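Local coordinates for protein PfkB family carbohydrate kinase (Listeria grayi DSM 20601, PDB 4GM6) that probably transfers a phosphate group to a carbohydrate substrate, as a kinase of the PfkB family, at residues F166-V171 with K202-Q207; I174-K179 with L209-Y214. One frame throughout, in Å; residues are numbered along the deposited sequence.

From the N terminus, the chain leaves strand 153-157, passes through helix 158-163 and enters helix 165-180, which supplies the first half of both contacts. It then runs through strand 184-188 and helix 198-208 to strand 214-216. Interaction 1 closes a loop of 30 residues by bringing helix 198-208 back against the beginning of helix 165-180. Interaction 2 closes one of 29 residues, bringing the turn after helix 198-208 against a later part of helix 165-180. The two loops cross rather than nest, and their centres lie about 12 Å apart. Together they tie successive beta-alpha units of the large sheet along the outer layer of helices.

Interaction 1: F166-V171 with K202-Q207; sequences FWLEMV and KRAYQQ
Leu168 reaches from helix 165-180 to helix 198-208, where its branched end meets Ala204 and Gln207. The isobutyl group projects toward the second helix with CG trans to the backbone N (chi1 171°). Leu168 CD1 makes the closest approach to Ala204 CB, at 4.2 Å, a loose apolar contact in which the methyl of one helix approaches the short side chain of the other. The Ala204 CB bond points neither straight at Leu168 nor away from it, and the same alanine also packs on Trp196. Leu168 CD2, only slightly farther from Ala204 CB, also meets the amide end of Gln207, where NE2 is 3.9 Å away and OE1 4.3 Å. The two side chains cross at about a right angle, and it is the amide, NE2 nearest, that touches the leucine. Gln207 starts toward the opposite helix with CG placed beside its own backbone N (chi1 -53°), and the straight chain beyond carries the amide to Leu168 CD2. The contact with the methyl is van der Waals in nature, and the amide of this exposed residue makes no hydrogen bond to segment 166-171. The backbone here tightens near the end of helix 198-208, where Gln207 N bonds to Ala204 O at 2.9 Å and only weakly to Arg203 O. The CA atoms of Leu168 and Ala204, 7.5 Å apart, mark the closest backbone approach. Leu168 also touches Ile161 of helix 158-163, while Tyr205 points away from this contact and bonds through OH to Met189 O. The arrangement is a sparse helix-helix contact between the crossover helices of two consecutive beta-alpha-beta units, as found in the three-layer alpha/beta core of the ribokinase-like fold.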
ATOM      1  N   PHE C 166     -35.206  21.867 -13.570  1.00 65.26           N
ATOM      2  CA  PHE C 166     -34.642  23.082 -13.012  1.00 61.30           C
ATOM      3  C   PHE C 166     -33.283  23.427 -13.634  1.00 60.98           C
ATOM      4  O   PHE C 166     -33.042  24.576 -13.980  1.00 61.59           O
ATOM      5  CB  PHE C 166     -34.455  22.958 -11.499  1.00 60.68           C
ATOM      6  CG  PHE C 166     -33.574  24.031 -10.931  1.00 58.52           C
ATOM      7  CD1 PHE C 166     -34.117  25.234 -10.510  1.00 67.69           C
ATOM      8  CD2 PHE C 166     -32.205  23.856 -10.860  1.00 59.73           C
ATOM      9  CE1 PHE C 166     -33.311  26.239 -10.006  1.00 64.85           C
ATOM     10  CE2 PHE C 166     -31.394  24.853 -10.349  1.00 69.68           C
ATOM     11  CZ  PHE C 166     -31.950  26.051  -9.929  1.00 64.49           C
ATOM     12  N   TRP C 167     -32.382  22.448 -13.723  1.00 59.97           N
ATOM     13  CA  TRP C 167     -31.052  22.701 -14.284  1.00 60.36           C
ATOM     14  C   TRP C 167     -31.097  22.961 -15.787  1.00 66.94           C
ATOM     15  O   TRP C 167     -30.372  23.817 -16.298  1.00 64.01           O
ATOM     16  CB  TRP C 167     -30.065  21.571 -13.941  1.00 60.59           C
ATOM     17  CG  TRP C 167     -29.523  21.730 -12.558  1.00 54.88           C
ATOM     18  CD1 TRP C 167     -29.753  20.915 -11.479  1.00 54.94           C
ATOM     19  CD2 TRP C 167     -28.698  22.802 -12.083  1.00 52.06           C
ATOM     20  NE1 TRP C 167     -29.104  21.408 -10.370  1.00 47.09           N
ATOM     21  CE2 TRP C 167     -28.459  22.569 -10.710  1.00 49.53           C
ATOM     22  CE3 TRP C 167     -28.123  23.929 -12.687  1.00 54.21           C
ATOM     23  CZ2 TRP C 167     -27.672  23.421  -9.933  1.00 55.44           C
ATOM     24  CZ3 TRP C 167     -27.338  24.776 -11.911  1.00 54.91           C
ATOM     25  CH2 TRP C 167     -27.121  24.513 -10.547  1.00 52.07           C
ATOM     26  N   LEU C 168     -31.955  22.225 -16.489  1.00 59.63           N
ATOM     27  CA  LEU C 168     -32.177  22.480 -17.906  1.00 71.16           C
ATOM     28  C   LEU C 168     -32.539  23.945 -18.110  1.00 60.81           C
ATOM     29  O   LEU C 168     -31.906  24.640 -18.914  1.00 64.30           O
ATOM     30  CB  LEU C 168     -33.290  21.577 -18.475  1.00 63.95           C
ATOM     31  CG  LEU C 168     -33.773  21.899 -19.905  1.00 74.45           C
ATOM     32  CD1 LEU C 168     -32.630  21.883 -20.932  1.00 59.92           C
ATOM     33  CD2 LEU C 168     -34.873  20.928 -20.307  1.00 71.78           C
ATOM     34  N   GLU C 169     -33.545  24.418 -17.372  1.00 64.14           N
ATOM     35  CA  GLU C 169     -34.051  25.788 -17.563  1.00 71.19           C
ATOM     36  C   GLU C 169     -33.119  26.829 -16.955  1.00 75.41           C
ATOM     37  O   GLU C 169     -33.123  27.988 -17.367  1.00 68.33           O
ATOM     38  CB  GLU C 169     -35.449  25.965 -16.967  1.00 68.03           C
ATOM     39  CG  GLU C 169     -36.460  24.905 -17.364  1.00 73.10           C
ATOM     40  CD  GLU C 169     -37.853  25.257 -16.866  1.00 83.32           C
ATOM     41  OE1 GLU C 169     -37.983  25.735 -15.712  1.00 81.33           O
ATOM     42  OE2 GLU C 169     -38.818  25.065 -17.634  1.00 96.62           O
ATOM     43  N   MET C 170     -32.339  26.421 -15.957  1.00 60.52           N
ATOM     44  CA  MET C 170     -31.343  27.313 -15.387  1.00 73.48           C
ATOM     45  C   MET C 170     -30.193  27.562 -16.375  1.00 65.55           C
ATOM     46  O   MET C 170     -29.761  28.706 -16.567  1.00 64.07           O
ATOM     47  CB  MET C 170     -30.811  26.737 -14.073  1.00 81.76           C
ATOM     48  CG  MET C 170     -29.822  27.636 -13.359  1.00 89.94           C
ATOM     49  SD  MET C 170     -30.593  29.184 -12.871  1.00 96.62           S
ATOM     50  CE  MET C 170     -29.299  29.895 -11.854  1.00144.77           C
ATOM     51  N   VAL C 171     -29.692  26.489 -16.991  1.00 61.85           N
ATOM     52  CA  VAL C 171     -28.654  26.620 -18.010  1.00 60.28           C
ATOM     53  C   VAL C 171     -29.160  27.474 -19.178  1.00 63.84           C
ATOM     54  O   VAL C 171     -28.450  28.348 -19.681  1.00 68.17           O
ATOM     55  CB  VAL C 171     -28.146  25.240 -18.497  1.00 57.44           C
ATOM     56  CG1 VAL C 171     -27.096  25.398 -19.592  1.00 52.61           C
ATOM     57  CG2 VAL C 171     -27.564  24.452 -17.336  1.00 54.73           C
ATOM     58  N   LYS C 202     -32.987  14.279 -26.744  1.00 70.81           N
ATOM     59  CA  LYS C 202     -33.149  14.900 -28.063  1.00 76.11           C
ATOM     60  C   LYS C 202     -33.897  16.228 -27.984  1.00 78.64           C
ATOM     61  O   LYS C 202     -33.516  17.210 -28.644  1.00 81.38           O
ATOM     62  CB  LYS C 202     -33.874  13.946 -29.024  1.00 84.16           C
ATOM     63  CG  LYS C 202     -33.930  14.423 -30.471  1.00 93.38           C
ATOM     64  CD  LYS C 202     -34.700  13.440 -31.346  1.00 98.13           C
ATOM     65  CE  LYS C 202     -34.485  13.721 -32.824  1.00 98.91           C
ATOM     66  NZ  LYS C 202     -34.890  15.110 -33.182  1.00107.42           N
ATOM     67  N   ARG C 203     -34.965  16.247 -27.178  1.00 86.26           N
ATOM     68  CA  ARG C 203     -35.825  17.424 -27.058  1.00 77.41           C
ATOM     69  C   ARG C 203     -35.129  18.541 -26.273  1.00 75.01           C
ATOM     70  O   ARG C 203     -35.246  19.716 -26.620  1.00 88.58           O
ATOM     71  CB  ARG C 203     -37.165  17.044 -26.406  1.00 85.38           C
ATOM     72  CG  ARG C 203     -38.361  17.852 -26.887  1.00115.33           C
ATOM     73  CD  ARG C 203     -39.678  17.158 -26.555  1.00129.93           C
ATOM     74  NE  ARG C 203     -39.775  16.800 -25.141  1.00131.26           N
ATOM     75  CZ  ARG C 203     -39.576  15.574 -24.661  1.00122.19           C
ATOM     76  NH1 ARG C 203     -39.679  15.344 -23.357  1.00 99.56           N
ATOM     77  NH2 ARG C 203     -39.276  14.575 -25.482  1.00126.57           N
ATOM     78  N   ALA C 204     -34.415  18.167 -25.214  1.00 69.36           N
ATOM     79  CA  ALA C 204     -33.579  19.111 -24.475  1.00 76.71           C
ATOM     80  C   ALA C 204     -32.513  19.714 -25.387  1.00 76.25           C
ATOM     81  O   ALA C 204     -32.333  20.949 -25.439  1.00 73.36           O
ATOM     82  CB  ALA C 204     -32.913  18.417 -23.292  1.00 64.70           C
ATOM     83  N   TYR C 205     -31.790  18.828 -26.091  1.00 72.85           N
ATOM     84  CA  TYR C 205     -30.761  19.290 -27.020  1.00 81.00           C
ATOM     85  C   TYR C 205     -31.331  20.295 -28.039  1.00 77.16           C
ATOM     86  O   TYR C 205     -30.667  21.272 -28.408  1.00 76.72           O
ATOM     87  CB  TYR C 205     -30.090  18.100 -27.729  1.00 64.01           C
ATOM     88  CG  TYR C 205     -29.177  17.267 -26.847  1.00 62.22           C
ATOM     89  CD1 TYR C 205     -28.257  17.873 -25.998  1.00 65.13           C
ATOM     90  CD2 TYR C 205     -29.211  15.874 -26.882  1.00 58.69           C
ATOM     91  CE1 TYR C 205     -27.418  17.123 -25.194  1.00 57.78           C
ATOM     92  CE2 TYR C 205     -28.365  15.115 -26.079  1.00 55.45           C
ATOM     93  CZ  TYR C 205     -27.474  15.747 -25.236  1.00 53.86           C
ATOM     94  OH  TYR C 205     -26.616  15.008 -24.436  1.00 59.54           O
ATOM     95  N   GLN C 206     -32.565  20.075 -28.484  1.00 70.89           N
ATOM     96  CA  GLN C 206     -33.157  20.977 -29.473  1.00 80.84           C
ATOM     97  C   GLN C 206     -33.350  22.395 -28.932  1.00 80.85           C
ATOM     98  O   GLN C 206     -33.408  23.358 -29.732  1.00 79.52           O
ATOM     99  CB  GLN C 206     -34.467  20.418 -30.031  1.00 81.50           C
ATOM    100  CG  GLN C 206     -34.253  19.216 -30.944  1.00 90.04           C
ATOM    101  CD  GLN C 206     -35.552  18.704 -31.536  1.00107.66           C
ATOM    102  OE1 GLN C 206     -36.568  18.614 -30.844  1.00128.38           O
ATOM    103  NE2 GLN C 206     -35.527  18.364 -32.825  1.00 92.25           N
ATOM    104  N   GLN C 207     -33.404  22.525 -27.572  1.00 77.72           N
ATOM    105  CA  GLN C 207     -33.494  23.841 -26.962  1.00 85.97           C
ATOM    106  C   GLN C 207     -32.116  24.507 -26.860  1.00 74.30           C
ATOM    107  O   GLN C 207     -31.992  25.710 -27.034  1.00 84.79           O
ATOM    108  CB  GLN C 207     -34.111  23.765 -25.549  1.00 82.47           C
ATOM    109  CG  GLN C 207     -35.455  23.025 -25.498  1.00118.63           C
ATOM    110  CD  GLN C 207     -35.961  22.883 -24.078  1.00108.25           C
ATOM    111  OE1 GLN C 207     -35.898  23.826 -23.289  1.00102.16           O
ATOM    112  NE2 GLN C 207     -36.459  21.698 -23.745  1.00 94.99           N
TER

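Interaction 2: I174-K179 with L209-Y214; sequences IIREAK and LPLVDY
Leu211 has CG anti to its carbonyl carbon (chi1 -70°), which directs its forked end at helix 165-180, and Ile175 presents CG2 to it with that methyl anti to its backbone N. Leu211 CD1 sits 3.7 Å from Ile175 CG2, and the same methyl also meets CG of Arg176, 4.1 Å away. Leu211 CD2 meets the bent Lys179 chain obliquely, 3.9 Å from its CE, so the two methyls reach different residues on the helix. The first two torsions of Lys179 put its CD 3.5 Å from Leu211 O. Bends at chi3 (64°) and chi4 (68°) then turn CE to Leu211 CD2 and NZ to a water. That water accepts from Lys179 NZ at 2.7 Å and donates to Leu211 O at 2.6 Å and to Asp213 OD2 at 3.0 Å, bridging the ammonium and the carboxylate, which do not touch directly. Asp213 OD2 also accepts from Ile185 N of strand 184-188. The contact places the turn between helix 198-208 and strand 214-216 against the preceding crossover helix, within the alpha/beta layering of the ribokinase-like fold.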
ATOM      1  N   ILE C 174     -29.115  31.176 -18.223  1.00 62.56           N
ATOM      2  CA  ILE C 174     -27.753  31.729 -18.098  1.00 73.15           C
ATOM      3  C   ILE C 174     -27.130  32.003 -19.453  1.00 65.40           C
ATOM      4  O   ILE C 174     -26.692  33.169 -19.726  1.00 76.02           O
ATOM      5  CB  ILE C 174     -26.819  30.813 -17.299  1.00 74.20           C
ATOM      6  CG1 ILE C 174     -27.452  30.502 -15.948  1.00 95.84           C
ATOM      7  CG2 ILE C 174     -25.435  31.448 -17.140  1.00 84.19           C
ATOM      8  CD1 ILE C 174     -27.889  31.747 -15.168  1.00105.09           C
ATOM      9  N   ILE C 175     -27.116  30.954 -20.323  1.00 63.99           N
ATOM     10  CA  ILE C 175     -26.711  31.131 -21.709  1.00 67.54           C
ATOM     11  C   ILE C 175     -27.402  32.352 -22.352  1.00 64.42           C
ATOM     12  O   ILE C 175     -26.746  33.116 -23.046  1.00 75.39           O
ATOM     13  CB  ILE C 175     -27.019  29.873 -22.545  1.00 70.31           C
ATOM     14  CG1 ILE C 175     -26.157  28.700 -22.071  1.00 64.26           C
ATOM     15  CG2 ILE C 175     -26.808  30.157 -24.035  1.00 70.82           C
ATOM     16  CD1 ILE C 175     -26.698  27.333 -22.461  1.00 66.95           C
ATOM     17  N   ARG C 176     -28.707  32.526 -22.163  1.00 72.74           N
ATOM     18  CA  ARG C 176     -29.385  33.695 -22.736  1.00 79.91           C
ATOM     19  C   ARG C 176     -28.874  35.003 -22.167  1.00 86.76           C
ATOM     20  O   ARG C 176     -28.595  35.910 -22.909  1.00 96.92           O
ATOM     21  CB  ARG C 176     -30.901  33.599 -22.595  1.00 99.11           C
ATOM     22  CG  ARG C 176     -31.549  32.664 -23.586  1.00 83.44           C
ATOM     23  CD  ARG C 176     -33.037  32.619 -23.425  1.00 98.45           C
ATOM     24  NE  ARG C 176     -33.617  31.494 -24.133  1.00106.58           N
ATOM     25  CZ  ARG C 176     -34.719  30.877 -23.752  1.00112.38           C
ATOM     26  NH1 ARG C 176     -35.350  31.273 -22.671  1.00108.36           N
ATOM     27  NH2 ARG C 176     -35.181  29.858 -24.437  1.00113.72           N
ATOM     28  N   GLU C 177     -28.681  35.082 -20.859  1.00 78.00           N
ATOM     29  CA  GLU C 177     -28.126  36.294 -20.270  1.00 81.46           C
ATOM     30  C   GLU C 177     -26.722  36.467 -20.860  1.00 74.38           C
ATOM     31  O   GLU C 177     -26.357  37.535 -21.372  1.00 81.28           O
ATOM     32  CB  GLU C 177     -28.080  36.176 -18.736  1.00 76.85           C
ATOM     33  CG  GLU C 177     -27.372  37.323 -18.036  1.00 80.29           C
ATOM     34  CD  GLU C 177     -28.198  38.613 -17.951  1.00106.09           C
ATOM     35  OE1 GLU C 177     -29.096  38.832 -18.821  1.00 94.78           O
ATOM     36  OE2 GLU C 177     -27.938  39.416 -17.006  1.00104.57           O
ATOM     37  N   ALA C 178     -25.931  35.387 -20.796  1.00 73.66           N
ATOM     38  CA  ALA C 178     -24.555  35.398 -21.366  1.00 70.64           C
ATOM     39  C   ALA C 178     -24.542  35.959 -22.865  1.00 71.77           C
ATOM     40  O   ALA C 178     -23.796  36.949 -23.187  1.00 79.56           O
ATOM     41  CB  ALA C 178     -23.871  33.987 -21.319  1.00 67.87           C
ATOM     42  N   LYS C 179     -25.383  35.373 -23.730  1.00 77.14           N
ATOM     43  CA  LYS C 179     -25.438  35.773 -25.138  1.00 84.24           C
ATOM     44  C   LYS C 179     -25.747  37.281 -25.341  1.00 99.39           C
ATOM     45  O   LYS C 179     -25.162  37.930 -26.222  1.00 89.18           O
ATOM     46  CB  LYS C 179     -26.419  34.901 -25.917  1.00 83.77           C
ATOM     47  CG  LYS C 179     -25.823  33.557 -26.362  1.00 86.28           C
ATOM     48  CD  LYS C 179     -26.872  32.641 -26.992  1.00 89.98           C
ATOM     49  CE  LYS C 179     -27.429  33.254 -28.291  1.00 97.30           C
ATOM     50  NZ  LYS C 179     -26.427  33.328 -29.409  1.00 86.00           N
ATOM     51  N   LEU C 209     -28.983  23.694 -28.631  1.00 67.97           N
ATOM     52  CA  LEU C 209     -28.169  23.855 -29.865  1.00 80.83           C
ATOM     53  C   LEU C 209     -28.310  25.184 -30.645  1.00 85.38           C
ATOM     54  O   LEU C 209     -27.305  25.772 -31.052  1.00 81.76           O
ATOM     55  CB  LEU C 209     -28.377  22.677 -30.842  1.00 85.32           C
ATOM     56  CG  LEU C 209     -27.897  21.326 -30.289  1.00 75.94           C
ATOM     57  CD1 LEU C 209     -28.233  20.209 -31.269  1.00 79.30           C
ATOM     58  CD2 LEU C 209     -26.404  21.342 -29.981  1.00 69.51           C
ATOM     59  N   PRO C 210     -29.540  25.646 -30.863  1.00 76.82           N
ATOM     60  CA  PRO C 210     -29.713  26.967 -31.566  1.00 77.74           C
ATOM     61  C   PRO C 210     -28.950  28.095 -30.867  1.00 74.85           C
ATOM     62  O   PRO C 210     -28.737  29.179 -31.447  1.00 78.68           O
ATOM     63  CB  PRO C 210     -31.191  27.193 -31.451  1.00 78.98           C
ATOM     64  CG  PRO C 210     -31.787  25.816 -31.330  1.00 79.56           C
ATOM     65  CD  PRO C 210     -30.804  24.957 -30.558  1.00 72.94           C
ATOM     66  N   LEU C 211     -28.529  27.818 -29.632  1.00 76.14           N
ATOM     67  CA  LEU C 211     -27.876  28.796 -28.763  1.00 80.01           C
ATOM     68  C   LEU C 211     -26.361  28.649 -28.629  1.00 71.09           C
ATOM     69  O   LEU C 211     -25.734  29.397 -27.862  1.00 76.95           O
ATOM     70  CB  LEU C 211     -28.456  28.688 -27.343  1.00 68.24           C
ATOM     71  CG  LEU C 211     -29.881  29.165 -27.133  1.00 70.81           C
ATOM     72  CD1 LEU C 211     -30.103  29.372 -25.637  1.00 74.32           C
ATOM     73  CD2 LEU C 211     -30.127  30.462 -27.920  1.00 71.60           C
ATOM     74  N   VAL C 212     -25.768  27.675 -29.342  1.00 70.09           N
ATOM     75  CA  VAL C 212     -24.341  27.343 -29.150  1.00 63.82           C
ATOM     76  C   VAL C 212     -23.370  27.893 -30.228  1.00 70.53           C
ATOM     77  O   VAL C 212     -23.708  27.983 -31.417  1.00 69.83           O
ATOM     78  CB  VAL C 212     -24.153  25.817 -29.022  1.00 61.56           C
ATOM     79  CG1 VAL C 212     -22.667  25.466 -28.979  1.00 62.01           C
ATOM     80  CG2 VAL C 212     -24.884  25.285 -27.779  1.00 61.37           C
ATOM     81  N   ASP C 213     -22.162  28.256 -29.799  1.00 68.77           N
ATOM     82  CA  ASP C 213     -21.114  28.749 -30.710  1.00 71.66           C
ATOM     83  C   ASP C 213     -20.103  27.659 -31.039  1.00 66.84           C
ATOM     84  O   ASP C 213     -19.700  27.485 -32.199  1.00 66.91           O
ATOM     85  CB  ASP C 213     -20.368  29.911 -30.069  1.00 64.54           C
ATOM     86  CG  ASP C 213     -21.259  31.093 -29.829  1.00 70.58           C
ATOM     87  OD1 ASP C 213     -21.762  31.645 -30.820  1.00 69.17           O
ATOM     88  OD2 ASP C 213     -21.467  31.457 -28.655  1.00 79.75           O
ATOM     89  N   TYR C 214     -19.690  26.946 -29.999  1.00 63.91           N
ATOM     90  CA  TYR C 214     -18.712  25.875 -30.118  1.00 60.82           C
ATOM     91  C   TYR C 214     -19.335  24.612 -29.558  1.00 60.71           C
ATOM     92  O   TYR C 214     -19.638  24.543 -28.357  1.00 54.54           O
ATOM     93  CB  TYR C 214     -17.462  26.207 -29.309  1.00 60.19           C
ATOM     94  CG  TYR C 214     -16.952  27.626 -29.469  1.00 62.82           C
ATOM     95  CD1 TYR C 214     -16.825  28.214 -30.727  1.00 70.34           C
ATOM     96  CD2 TYR C 214     -16.570  28.367 -28.351  1.00 64.31           C
ATOM     97  CE1 TYR C 214     -16.350  29.510 -30.864  1.00 69.83           C
ATOM     98  CE2 TYR C 214     -16.089  29.654 -28.476  1.00 59.00           C
ATOM     99  CZ  TYR C 214     -15.979  30.222 -29.730  1.00 69.04           C
ATOM    100  OH  TYR C 214     -15.495  31.503 -29.835  1.00 67.25           O
TER
HETATM  101  O   HOH W   1     -24.505  31.523 -28.856  1.00 55.78           O